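PDB 4YWF: AbyA5 from Verrucosispora maris, which catalyses acetate elimination in spirotetronate biosynthesis, as an esterase-like lyase of the alpha/beta hydrolase superfamily. Local coordinates for residues Gly149-Ser153 and Thr263-Leu267. The protein carries 4 engineered substitutions. Residues are numbered along the deposited sequence; the frame is centred on the assembly and turned at random.
Sequences GGIVS and TLARL
With CG1 of Ile151 held between its backbone N and carbonyl carbon (chi1 49°) and CG2 anti to that carbon, the two branches spread over helix 258-268, CD1 meeting Thr263 and CG2 reaching Leu264 and Leu267. Isoleucine suits the spot because branching at CB lets one residue serve all three. Thr263 is turned to match: CG2 lies anti to its own N and faces the loop, while OG1 swings back to the carbonyl oxygen of Val259, one helical turn earlier. Threonine thus shows a methyl to the contact and keeps its hydroxyl bonded within the helix.

That methyl, CG2, sits 3.8 Å from CD1 of Ile151 and only 3.4 Å from its carbonyl O. Val152 adds a glancing touch, its CG1 lying 4.1 Å from the same CG2. One turn along the helix from Thr263, Leu267 pushes CD1 against the beta-branch of Ile151, 3.4 Å from CG2 and 3.5 Å from CB, closer than carbons usually pack. Leu264 crosses Ile151 at about a right angle, its CD2 at 4.1 Å from CG2; Phe218 touches both residues. An alanine at Ile151 would keep CB near Leu267 but, lacking CG2 and CD1, would probably open a gap between loop and helix.

Ile151 and Val152 occupy the corners of a type I turn, closed by a weak bond from Ser153 N to Gly150 O (3.4 Å). Gly149 accommodates the curve, since a CB there would collide with Ser153. This loop follows strand 143-148, where alpha/beta hydrolases commonly carry oxyanion-hole residues; the helix belongs to the segment joining strands 233-239 and 296-301, a usual site for a cap. No hydrogen bond spans the two segments; they meet mainly through apolar side chains, with one methyl resting on a carbonyl oxygen, and the fit depends on shape rather than charge.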
ATOM      1  N   GLY A 149      -0.182  -1.016  -0.216  1.00 25.80           N
ATOM      2  CA  GLY A 149      -0.112   0.250   0.463  1.00 29.80           C
ATOM      3  C   GLY A 149       0.266   1.387  -0.506  1.00 28.86           C
ATOM      4  O   GLY A 149       0.205   1.245  -1.723  1.00 29.20           O
ATOM      5  N   GLY A 150       0.586   2.530   0.093  1.00 27.25           N
ATOM      6  CA  GLY A 150       1.022   3.708  -0.583  1.00 26.01           C
ATOM      7  C   GLY A 150       2.513   3.746  -0.822  1.00 28.65           C
ATOM      8  O   GLY A 150       3.181   2.705  -0.907  1.00 27.65           O
ATOM      9  N   ILE A 151       3.019   4.948  -1.023  1.00 26.81           N
ATOM     10  CA  ILE A 151       4.317   5.121  -1.671  1.00 26.64           C
ATOM     11  C   ILE A 151       5.495   4.870  -0.696  1.00 26.16           C
ATOM     12  O   ILE A 151       6.675   4.878  -1.156  1.00 25.32           O
ATOM     13  CB  ILE A 151       4.442   6.510  -2.340  1.00 25.87           C
ATOM     14  CG1 ILE A 151       4.021   7.595  -1.338  1.00 28.41           C
ATOM     15  CG2 ILE A 151       3.626   6.596  -3.644  1.00 27.28           C
ATOM     16  CD1 ILE A 151       4.610   8.965  -1.558  1.00 33.22           C
ATOM     17  N   VAL A 152       5.221   4.746   0.605  1.00 24.40           N
ATOM     18  CA  VAL A 152       6.270   4.401   1.565  1.00 27.50           C
ATOM     19  C   VAL A 152       6.076   3.012   2.208  1.00 28.27           C
ATOM     20  O   VAL A 152       6.942   2.559   2.941  1.00 30.50           O
ATOM     21  CB  VAL A 152       6.531   5.491   2.654  1.00 26.26           C
ATOM     22  CG1 VAL A 152       7.070   6.779   2.018  1.00 24.65           C
ATOM     23  CG2 VAL A 152       5.300   5.754   3.517  1.00 29.74           C
ATOM     24  N   SER A 153       4.969   2.336   1.904  1.00 27.31           N
ATOM     25  CA  SER A 153       4.560   1.056   2.557  1.00 27.96           C
ATOM     26  C   SER A 153       5.087  -0.169   1.793  1.00 25.23           C
ATOM     27  O   SER A 153       4.634  -0.455   0.697  1.00 24.48           O
ATOM     28  CB  SER A 153       3.035   0.944   2.639  1.00 31.04           C
ATOM     29  OG  SER A 153       2.467   1.971   3.475  1.00 39.67           O
ATOM     30  N   THR A 263       9.989  11.145  -2.338  1.00 27.25           N
ATOM     31  CA  THR A 263       9.572   9.758  -2.652  1.00 29.86           C
ATOM     32  C   THR A 263       8.898   9.634  -3.988  1.00 26.82           C
ATOM     33  O   THR A 263       9.220   8.753  -4.801  1.00 24.58           O
ATOM     34  CB  THR A 263       8.632   9.227  -1.560  1.00 28.88           C
ATOM     35  OG1 THR A 263       9.321   9.301  -0.342  1.00 22.80           O
ATOM     36  CG2 THR A 263       8.223   7.808  -1.800  1.00 32.57           C
ATOM     37  N   LEU A 264       7.934  10.516  -4.247  1.00 30.47           N
ATOM     38  CA  LEU A 264       7.223  10.430  -5.538  1.00 29.48           C
ATOM     39  C   LEU A 264       8.164  10.581  -6.704  1.00 27.72           C
ATOM     40  O   LEU A 264       8.046   9.896  -7.719  1.00 27.80           O
ATOM     41  CB  LEU A 264       6.147  11.526  -5.663  1.00 32.66           C
ATOM     42  CG  LEU A 264       4.671  11.243  -5.362  1.00 36.39           C
ATOM     43  CD1 LEU A 264       3.826  12.385  -5.949  1.00 37.61           C
ATOM     44  CD2 LEU A 264       4.157   9.908  -5.918  1.00 33.05           C
ATOM     45  N   ALA A 265       9.069  11.543  -6.583  1.00 27.31           N
ATOM     46  CA  ALA A 265      10.090  11.730  -7.581  1.00 29.27           C
ATOM     47  C   ALA A 265      10.953  10.460  -7.717  1.00 28.01           C
ATOM     48  O   ALA A 265      11.226  10.037  -8.827  1.00 31.70           O
ATOM     49  CB  ALA A 265      10.928  12.939  -7.243  1.00 30.41           C
ATOM     50  N   ARG A 266      11.330   9.808  -6.609  1.00 31.55           N
ATOM     51  CA  ARG A 266      12.128   8.562  -6.748  1.00 32.07           C
ATOM     52  C   ARG A 266      11.297   7.510  -7.457  1.00 31.01           C
ATOM     53  O   ARG A 266      11.684   6.962  -8.489  1.00 27.25           O
ATOM     54  CB  ARG A 266      12.587   7.984  -5.398  1.00 38.89           C
ATOM     55  CG  ARG A 266      13.208   6.577  -5.548  1.00 43.51           C
ATOM     56  CD  ARG A 266      14.468   6.552  -6.451  1.00 49.05           C
ATOM     57  NE  ARG A 266      15.522   7.450  -5.910  1.00 47.02           N
ATOM     58  CZ  ARG A 266      16.657   7.085  -5.287  1.00 43.68           C
ATOM     59  NH1 ARG A 266      17.003   5.801  -5.109  1.00 42.13           N
ATOM     60  NH2 ARG A 266      17.459   8.049  -4.834  1.00 41.03           N
ATOM     61  N   LEU A 267      10.104   7.232  -6.936  1.00 31.38           N
ATOM     62  CA  LEU A 267       9.311   6.175  -7.588  1.00 29.80           C
ATOM     63  C   LEU A 267       9.028   6.400  -9.060  1.00 28.30           C
ATOM     64  O   LEU A 267       9.058   5.461  -9.840  1.00 28.11           O
ATOM     65  CB  LEU A 267       7.987   5.881  -6.846  1.00 28.89           C
ATOM     66  CG  LEU A 267       8.007   5.726  -5.346  1.00 31.94           C
ATOM     67  CD1 LEU A 267       6.600   5.506  -4.898  1.00 31.74           C
ATOM     68  CD2 LEU A 267       8.928   4.613  -4.813  1.00 35.71           C
TER